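Side-chain contacts in importin-95 (Chaetomium thermophilum, PDB 4XRI), which serves as a nuclear transport receptor that carries varied protein cargoes into the nucleus and probably binds a small GTPase: residues A271-T276 / N330-V335; F324-T329 / G370-P375; A402-P407 / E447-A452. The protein carries 2 engineered substitutions. One frame throughout, in Å; residues are numbered along the deposited sequence.

Overall arrangement
The three contacts form a run through the helical solenoid of this HEAT-repeat protein. Interactions 1 and 2 share helix 324-340 and their segments alternate along the chain; their centres lie about 12 Å apart. They touch directly, Phe273 CE2 approaching Ala328 CB at 3.5 Å and Val333 CG2 approaching Ile373 CG1 at 4.0 Å. Interaction 3 follows both in sequence, its centre about 16 Å from that of interaction 2, and Pro407 CB lies 3.4 Å from Gly370 C. Interactions 1 and 3 do not touch: their centres are about 26 Å apart and their nearest atoms about 7 Å, which leaves interaction 2 bridging them.

Interaction 1: A271-T276 / N330-V335; sequences ALFGLT and NEVVPV
In the HEAT-repeat solenoid, residues 271-276 of helix 265-280 meet residues 330-335 of helix 324-340 chiefly where the ring of Phe273 lies against Glu331. Their CA atoms are the nearest across the two segments, yet 9.0 Å apart, so the side chains must span the gap. Phe273 does so with CG anti to its backbone N (chi1 -165°), and its CZ comes within 3.5 Å of Glu331 CG. The part of Glu331 that touches is aliphatic: its CB also lies 3.9 Å from Phe273 CZ, while the carboxylate plane stands 78° from the ring plane. Val332 adds a looser apolar touch, its CG2 lying at the ring edge, 4.4 Å from Phe273 CE2. Helices of the solenoid pack side by side, and helix 285-310 takes part, with Trp295 touching both Phe273 and Val332. Glu331 is exposed and also touches Ile277, whereas buried Val332 packs on Met280 of the same helix. Within residues 271-276, Thr276 OG1 donates to Leu272 O at 2.7 Å. That carbonyl also accepts from Thr276 N at 2.9 Å, the two donors arriving from opposite faces of its plane; the hydroxyl has a further weak hydrogen bond with Trp295 NE1.

Interaction 2: F324-T329 / G370-P375; sequences FARVAT and GSTIIP
Two backbone pairs bring these segments together: Thr329 and Ile373 have CA atoms 6.6 Å apart, and Arg326 and Thr372 have theirs 7.0 Å apart. Residues 324-329 form the opening turns of helix 324-340. Opposite them, the chain leaves a helix at Gly370, which has positive phi, and passes through a 3-10 segment at 371-373 before helix 374-384. No hydrogen bond crosses the contact, and the segments meet by van der Waals packing.

The CB bond of Thr372 points toward 324-329, and its two branches meet different residues. With CG2 anti to the backbone N, the methyl reaches Thr329, 3.8 Å from OG1 and 4.2 Å from CG2. Thr372 OG1 instead faces Arg326, 4.1 Å from NE, a loose approach too long for a hydrogen bond; this hydroxyl has a weak hydrogen bond with Val369 O. The Arg326 chain is extended from CG to NE and crosses the threonine at about a right angle. Arg326 is exposed. Thr329 CG2, on the buried side, lies 3.9 Å from Thr372 O and 4.3 Å from Ile373 CA.

Thr329 OG1 is turned back into its own helix, where Ala325 O and Arg326 O are both within hydrogen-bonding reach of its one proton. Ala325 O also takes a hydrogen bond from Tyr365 OH, which ties helix 354-369 to the same turn, and Ile373 packs on Leu362 of that helix. The start of one helix thus lies against the short turn between two later ones, the layered packing of successive helices and their connecting turns that characterises a HEAT-repeat solenoid.

Interaction 3: A402-P407 / E447-A452; sequences AIMDGP and EACSEA
Met404 and Ala448 meet where the loop between helices 390-402 and 409-425 of the HEAT-repeat solenoid leans on the end of helix 432-449. Packing is tight at the methyl of Ala448: CB lies 3.3 Å from Met404 O and 3.9 Å from Met404 CB, so it touches both the loop backbone and the side chain. This closeness follows from the backbone, the CA atoms of Asp405 and Ala448 being only 5.7 Å apart. No hydrogen bond spans the two segments, and across them Met404 O meets the Ala448 methyl by van der Waals contact.

Toward the outside the contact loosens. Asp405 is partly exposed and its N is 4.3 Å from Ala448 CB, while its side chain touches Gln367 of helix 354-369. Asp405 OD2 stands 6.1 Å from Glu447 OE2, like charges not in contact. Glu447 also touches Trp482 and Asn486 of helix 477-490.

The buried side is apolar. The Met404 chain, with CG beside its backbone N (chi1 -77°) and a second bend at chi2 (-57°), ends leading away from residues 447-452 and also packs on Val416, while Cys449 packs on Leu412. Met404 SD still passes Cys449 SG at 4.3 Å.

Interaction 1: A271-T276 / N330-V335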
loop_
_atom_site.group_PDB
_atom_site.type_symbol
_atom_site.label_atom_id
_atom_site.label_comp_id
_atom_site.label_asym_id
_atom_site.label_seq_id
_atom_site.Cartn_x
_atom_site.Cartn_y
_atom_site.Cartn_z
ATOM N N ALA A 271 -10.872 31.701 11.264
ATOM C CA ALA A 271 -12.179 31.155 10.907
ATOM C C ALA A 271 -12.271 29.629 10.896
ATOM O O ALA A 271 -13.264 29.069 11.366
ATOM C CB ALA A 271 -12.596 31.695 9.549
ATOM N N LEU A 272 -11.250 28.965 10.360
ATOM C CA LEU A 272 -11.311 27.523 10.114
ATOM C C LEU A 272 -11.599 26.717 11.378
ATOM O O LEU A 272 -12.351 25.739 11.340
ATOM C CB LEU A 272 -10.007 27.033 9.482
ATOM C CG LEU A 272 -9.578 27.734 8.192
ATOM C CD1 LEU A 272 -8.397 27.010 7.564
ATOM C CD2 LEU A 272 -10.742 27.834 7.211
ATOM N N PHE A 273 -10.984 27.131 12.482
ATOM C CA PHE A 273 -11.201 26.516 13.787
ATOM C C PHE A 273 -12.692 26.402 14.093
ATOM O O PHE A 273 -13.214 25.308 14.291
ATOM C CB PHE A 273 -10.494 27.334 14.875
ATOM C CG PHE A 273 -10.350 26.616 16.187
ATOM C CD1 PHE A 273 -10.027 27.319 17.335
ATOM C CD2 PHE A 273 -10.518 25.244 16.273
ATOM C CE1 PHE A 273 -9.885 26.670 18.546
ATOM C CE2 PHE A 273 -10.377 24.590 17.482
ATOM C CZ PHE A 273 -10.057 25.304 18.619
ATOM N N GLY A 274 -13.368 27.544 14.110
ATOM C CA GLY A 274 -14.786 27.598 14.411
ATOM C C GLY A 274 -15.665 26.978 13.343
ATOM O O GLY A 274 -16.638 26.299 13.654
ATOM N N LEU A 275 -15.319 27.209 12.082
ATOM C CA LEU A 275 -16.097 26.678 10.963
ATOM C C LEU A 275 -16.158 25.156 10.969
ATOM O O LEU A 275 -17.226 24.571 10.788
ATOM C CB LEU A 275 -15.518 27.153 9.631
ATOM C CG LEU A 275 -15.747 28.615 9.262
ATOM C CD1 LEU A 275 -15.072 28.930 7.942
ATOM C CD2 LEU A 275 -17.233 28.913 9.188
ATOM N N THR A 276 -15.010 24.521 11.177
ATOM C CA THR A 276 -14.937 23.065 11.151
ATOM C C THR A 276 -15.555 22.450 12.404
ATOM O O THR A 276 -16.078 21.338 12.357
ATOM C CB THR A 276 -13.484 22.581 10.998
ATOM O OG1 THR A 276 -12.677 23.132 12.045
ATOM C CG2 THR A 276 -12.925 23.029 9.654
ATOM N N ASN A 330 -9.059 20.624 22.956
ATOM C CA ASN A 330 -10.172 20.809 23.885
ATOM C C ASN A 330 -11.522 21.050 23.213
ATOM O O ASN A 330 -12.569 20.909 23.846
ATOM C CB ASN A 330 -9.869 21.965 24.838
ATOM C CG ASN A 330 -8.781 21.625 25.834
ATOM O OD1 ASN A 330 -8.507 20.454 26.092
ATOM N ND2 ASN A 330 -8.156 22.650 26.400
ATOM N N GLU A 331 -11.500 21.408 21.935
ATOM C CA GLU A 331 -12.737 21.673 21.213
ATOM C C GLU A 331 -13.135 20.506 20.311
ATOM O O GLU A 331 -14.305 20.127 20.250
ATOM C CB GLU A 331 -12.605 22.953 20.380
ATOM C CG GLU A 331 -12.155 24.174 21.170
ATOM C CD GLU A 331 -13.212 24.696 22.126
ATOM O OE1 GLU A 331 -14.372 24.232 22.062
ATOM O OE2 GLU A 331 -12.880 25.578 22.945
ATOM N N VAL A 332 -12.154 19.934 19.622
ATOM C CA VAL A 332 -12.415 18.931 18.595
ATOM C C VAL A 332 -12.577 17.515 19.154
ATOM O O VAL A 332 -13.473 16.778 18.741
ATOM C CB VAL A 332 -11.291 18.930 17.540
ATOM C CG1 VAL A 332 -11.493 17.808 16.531
ATOM C CG2 VAL A 332 -11.233 20.279 16.834
ATOM N N VAL A 333 -11.710 17.133 20.087
ATOM C CA VAL A 333 -11.731 15.773 20.629
ATOM C C VAL A 333 -13.050 15.425 21.344
ATOM O O VAL A 333 -13.593 14.341 21.119
ATOM C CB VAL A 333 -10.546 15.530 21.596
ATOM C CG1 VAL A 333 -10.685 14.186 22.294
ATOM C CG2 VAL A 333 -9.220 15.603 20.845
ATOM N N PRO A 334 -13.572 16.325 22.207
ATOM C CA PRO A 334 -14.882 15.989 22.780
ATOM C C PRO A 334 -15.977 15.773 21.733
ATOM O O PRO A 334 -16.881 14.969 21.960
ATOM C CB PRO A 334 -15.201 17.209 23.652
ATOM C CG PRO A 334 -13.881 17.726 24.057
ATOM C CD PRO A 334 -12.994 17.518 22.855
ATOM N N VAL A 335 -15.893 16.468 20.602
ATOM C CA VAL A 335 -16.871 16.295 19.533
ATOM C C VAL A 335 -16.705 14.932 18.869
ATOM O O VAL A 335 -17.689 14.252 18.570
ATOM C CB VAL A 335 -16.750 17.405 18.467
ATOM C CG1 VAL A 335 -17.634 17.097 17.271
ATOM C CG2 VAL A 335 -17.118 18.754 19.065
#

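Interaction 2: F324-T329 / G370-P375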
loop_
_atom_site.group_PDB
_atom_site.type_symbol
_atom_site.label_atom_id
_atom_site.label_comp_id
_atom_site.label_asym_id
_atom_site.label_seq_id
_atom_site.Cartn_x
_atom_site.Cartn_y
_atom_site.Cartn_z
ATOM N N PHE A 324 -1.627 22.746 15.165
ATOM C CA PHE A 324 -3.066 22.975 15.035
ATOM C C PHE A 324 -3.883 22.013 15.886
ATOM O O PHE A 324 -4.768 22.429 16.635
ATOM C CB PHE A 324 -3.498 22.853 13.572
ATOM C CG PHE A 324 -3.082 24.014 12.717
ATOM C CD1 PHE A 324 -2.905 25.272 13.266
ATOM C CD2 PHE A 324 -2.871 23.845 11.361
ATOM C CE1 PHE A 324 -2.523 26.340 12.476
ATOM C CE2 PHE A 324 -2.490 24.906 10.568
ATOM C CZ PHE A 324 -2.316 26.155 11.125
ATOM N N ALA A 325 -3.577 20.725 15.758
ATOM C CA ALA A 325 -4.306 19.679 16.468
ATOM C C ALA A 325 -4.177 19.822 17.981
ATOM O O ALA A 325 -5.156 19.673 18.713
ATOM C CB ALA A 325 -3.820 18.311 16.028
ATOM N N ARG A 326 -2.965 20.124 18.438
ATOM C CA ARG A 326 -2.694 20.306 19.861
ATOM C C ARG A 326 -3.545 21.433 20.443
ATOM O O ARG A 326 -4.217 21.261 21.461
ATOM C CB ARG A 326 -1.207 20.594 20.083
ATOM C CG ARG A 326 -0.792 20.672 21.540
ATOM C CD ARG A 326 0.676 21.048 21.670
ATOM N NE ARG A 326 1.127 21.033 23.059
ATOM C CZ ARG A 326 0.963 22.040 23.909
ATOM N NH1 ARG A 326 0.355 23.150 23.515
ATOM N NH2 ARG A 326 1.404 21.939 25.156
ATOM N N VAL A 327 -3.511 22.582 19.777
ATOM C CA VAL A 327 -4.300 23.740 20.179
ATOM C C VAL A 327 -5.799 23.440 20.163
ATOM O O VAL A 327 -6.539 23.879 21.043
ATOM C CB VAL A 327 -4.008 24.951 19.258
ATOM C CG1 VAL A 327 -4.981 26.095 19.531
ATOM C CG2 VAL A 327 -2.568 25.414 19.430
ATOM N N ALA A 328 -6.235 22.669 19.173
ATOM C CA ALA A 328 -7.659 22.426 18.954
ATOM C C ALA A 328 -8.227 21.292 19.804
ATOM O O ALA A 328 -9.431 21.042 19.775
ATOM C CB ALA A 328 -7.909 22.137 17.485
ATOM N N THR A 329 -7.355 20.620 20.554
ATOM C CA THR A 329 -7.719 19.425 21.318
ATOM C C THR A 329 -8.998 19.573 22.144
ATOM O O THR A 329 -9.912 18.756 22.039
ATOM C CB THR A 329 -6.582 19.014 22.274
ATOM O OG1 THR A 329 -5.409 18.693 21.518
ATOM C CG2 THR A 329 -6.994 17.802 23.098
ATOM N N GLY A 370 -0.242 13.352 21.142
ATOM C CA GLY A 370 0.278 12.557 22.239
ATOM C C GLY A 370 -0.510 12.661 23.534
ATOM O O GLY A 370 -1.725 12.467 23.557
ATOM N N SER A 371 0.195 12.974 24.618
ATOM C CA SER A 371 -0.381 12.966 25.963
ATOM C C SER A 371 -1.468 14.018 26.170
ATOM O O SER A 371 -2.288 13.896 27.081
ATOM C CB SER A 371 0.724 13.166 27.004
ATOM O OG SER A 371 1.671 12.114 26.948
ATOM N N THR A 372 -1.467 15.048 25.329
ATOM C CA THR A 372 -2.440 16.134 25.431
ATOM C C THR A 372 -3.876 15.621 25.283
ATOM O O THR A 372 -4.815 16.195 25.837
ATOM C CB THR A 372 -2.167 17.222 24.365
ATOM O OG1 THR A 372 -0.817 17.684 24.490
ATOM C CG2 THR A 372 -3.117 18.404 24.527
ATOM N N ILE A 373 -4.037 14.525 24.548
ATOM C CA ILE A 373 -5.361 13.981 24.256
ATOM C C ILE A 373 -5.948 13.185 25.424
ATOM O O ILE A 373 -7.147 12.908 25.460
ATOM C CB ILE A 373 -5.323 13.069 23.011
ATOM C CG1 ILE A 373 -6.711 12.960 22.379
ATOM C CG2 ILE A 373 -4.769 11.691 23.366
ATOM C CD1 ILE A 373 -6.726 12.168 21.093
ATOM N N ILE A 374 -5.105 12.827 26.385
ATOM C CA ILE A 374 -5.503 11.894 27.437
ATOM C C ILE A 374 -6.582 12.417 28.410
ATOM O O ILE A 374 -7.550 11.703 28.679
ATOM C CB ILE A 374 -4.273 11.439 28.243
ATOM C CG1 ILE A 374 -3.406 10.516 27.387
ATOM C CG2 ILE A 374 -4.691 10.739 29.523
ATOM C CD1 ILE A 374 -2.054 10.219 27.988
ATOM N N PRO A 375 -6.435 13.654 28.936
ATOM C CA PRO A 375 -7.478 14.089 29.880
ATOM C C PRO A 375 -8.911 14.163 29.312
ATOM O O PRO A 375 -9.831 13.740 30.012
ATOM C CB PRO A 375 -6.998 15.482 30.310
ATOM C CG PRO A 375 -5.530 15.447 30.124
ATOM C CD PRO A 375 -5.308 14.607 28.902
#

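Interaction 3: A402-P407 / E447-A452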
loop_
_atom_site.group_PDB
_atom_site.type_symbol
_atom_site.label_atom_id
_atom_site.label_comp_id
_atom_site.label_asym_id
_atom_site.label_seq_id
_atom_site.Cartn_x
_atom_site.Cartn_y
_atom_site.Cartn_z
ATOM N N ALA A 402 -8.390 3.608 21.260
ATOM C CA ALA A 402 -8.015 4.499 20.159
ATOM C C ALA A 402 -6.789 5.369 20.444
ATOM O O ALA A 402 -6.051 5.720 19.523
ATOM C CB ALA A 402 -9.197 5.388 19.788
ATOM N N ILE A 403 -6.570 5.719 21.709
ATOM C CA ILE A 403 -5.485 6.632 22.062
ATOM C C ILE A 403 -4.236 5.927 22.589
ATOM O O ILE A 403 -3.338 6.573 23.132
ATOM C CB ILE A 403 -5.931 7.655 23.129
ATOM C CG1 ILE A 403 -6.279 6.950 24.444
ATOM C CG2 ILE A 403 -7.096 8.488 22.618
ATOM C CD1 ILE A 403 -6.373 7.888 25.633
ATOM N N MET A 404 -4.174 4.611 22.427
ATOM C CA MET A 404 -3.047 3.845 22.954
ATOM C C MET A 404 -1.769 4.071 22.153
ATOM O O MET A 404 -0.668 4.035 22.700
ATOM C CB MET A 404 -3.390 2.356 22.991
ATOM C CG MET A 404 -4.297 1.988 24.151
ATOM S SD MET A 404 -3.571 2.469 25.730
ATOM C CE MET A 404 -5.022 2.491 26.775
ATOM N N ASP A 405 -1.914 4.308 20.855
ATOM C CA ASP A 405 -0.760 4.582 20.010
ATOM C C ASP A 405 -0.598 6.084 19.801
ATOM O O ASP A 405 -1.429 6.724 19.160
ATOM C CB ASP A 405 -0.892 3.862 18.665
ATOM C CG ASP A 405 0.271 4.149 17.728
ATOM O OD1 ASP A 405 1.336 4.599 18.202
ATOM O OD2 ASP A 405 0.119 3.916 16.511
ATOM N N GLY A 406 0.477 6.642 20.349
ATOM C CA GLY A 406 0.738 8.064 20.218
ATOM C C GLY A 406 1.411 8.709 21.416
ATOM O O GLY A 406 2.562 9.135 21.323
ATOM N N PRO A 407 0.692 8.804 22.546
ATOM C CA PRO A 407 1.251 9.441 23.743
ATOM C C PRO A 407 2.392 8.646 24.368
ATOM O O PRO A 407 2.613 7.490 24.013
ATOM C CB PRO A 407 0.054 9.515 24.699
ATOM C CG PRO A 407 -0.907 8.500 24.199
ATOM C CD PRO A 407 -0.729 8.461 22.718
ATOM N N GLU A 447 -0.600 -4.145 22.172
ATOM C CA GLU A 447 0.299 -3.731 21.100
ATOM C C GLU A 447 1.145 -2.525 21.490
ATOM O O GLU A 447 2.355 -2.503 21.267
ATOM C CB GLU A 447 -0.506 -3.413 19.839
ATOM C CG GLU A 447 0.329 -3.015 18.637
ATOM C CD GLU A 447 -0.529 -2.686 17.432
ATOM O OE1 GLU A 447 -0.246 -3.213 16.334
ATOM O OE2 GLU A 447 -1.487 -1.898 17.582
ATOM N N ALA A 448 0.498 -1.526 22.080
ATOM C CA ALA A 448 1.163 -0.268 22.388
ATOM C C ALA A 448 1.816 -0.269 23.766
ATOM O O ALA A 448 2.851 0.367 23.964
ATOM C CB ALA A 448 0.173 0.881 22.281
ATOM N N CYS A 449 1.214 -0.974 24.720
ATOM C CA CYS A 449 1.673 -0.898 26.105
ATOM C C CYS A 449 1.678 -2.241 26.829
ATOM O O CYS A 449 1.175 -2.343 27.947
ATOM C CB CYS A 449 0.805 0.090 26.889
ATOM S SG CYS A 449 0.659 1.736 26.153
ATOM N N SER A 450 2.253 -3.261 26.202
ATOM C CA SER A 450 2.355 -4.578 26.828
ATOM C C SER A 450 3.147 -4.509 28.127
ATOM O O SER A 450 2.904 -5.276 29.061
ATOM C CB SER A 450 3.005 -5.581 25.875
ATOM O OG SER A 450 4.168 -5.038 25.276
ATOM N N GLU A 451 4.088 -3.572 28.175
ATOM C CA GLU A 451 4.932 -3.353 29.342
ATOM C C GLU A 451 4.113 -3.002 30.582
ATOM O O GLU A 451 4.506 -3.314 31.705
ATOM C CB GLU A 451 5.945 -2.240 29.057
ATOM C CG GLU A 451 6.898 -2.520 27.895
ATOM C CD GLU A 451 6.288 -2.242 26.528
ATOM O OE1 GLU A 451 5.043 -2.229 26.405
ATOM O OE2 GLU A 451 7.060 -2.030 25.570
ATOM N N ALA A 452 2.971 -2.355 30.370
ATOM C CA ALA A 452 2.111 -1.945 31.474
ATOM C C ALA A 452 1.275 -3.110 31.991
ATOM O O ALA A 452 0.785 -3.080 33.119
ATOM C CB ALA A 452 1.212 -0.801 31.045
#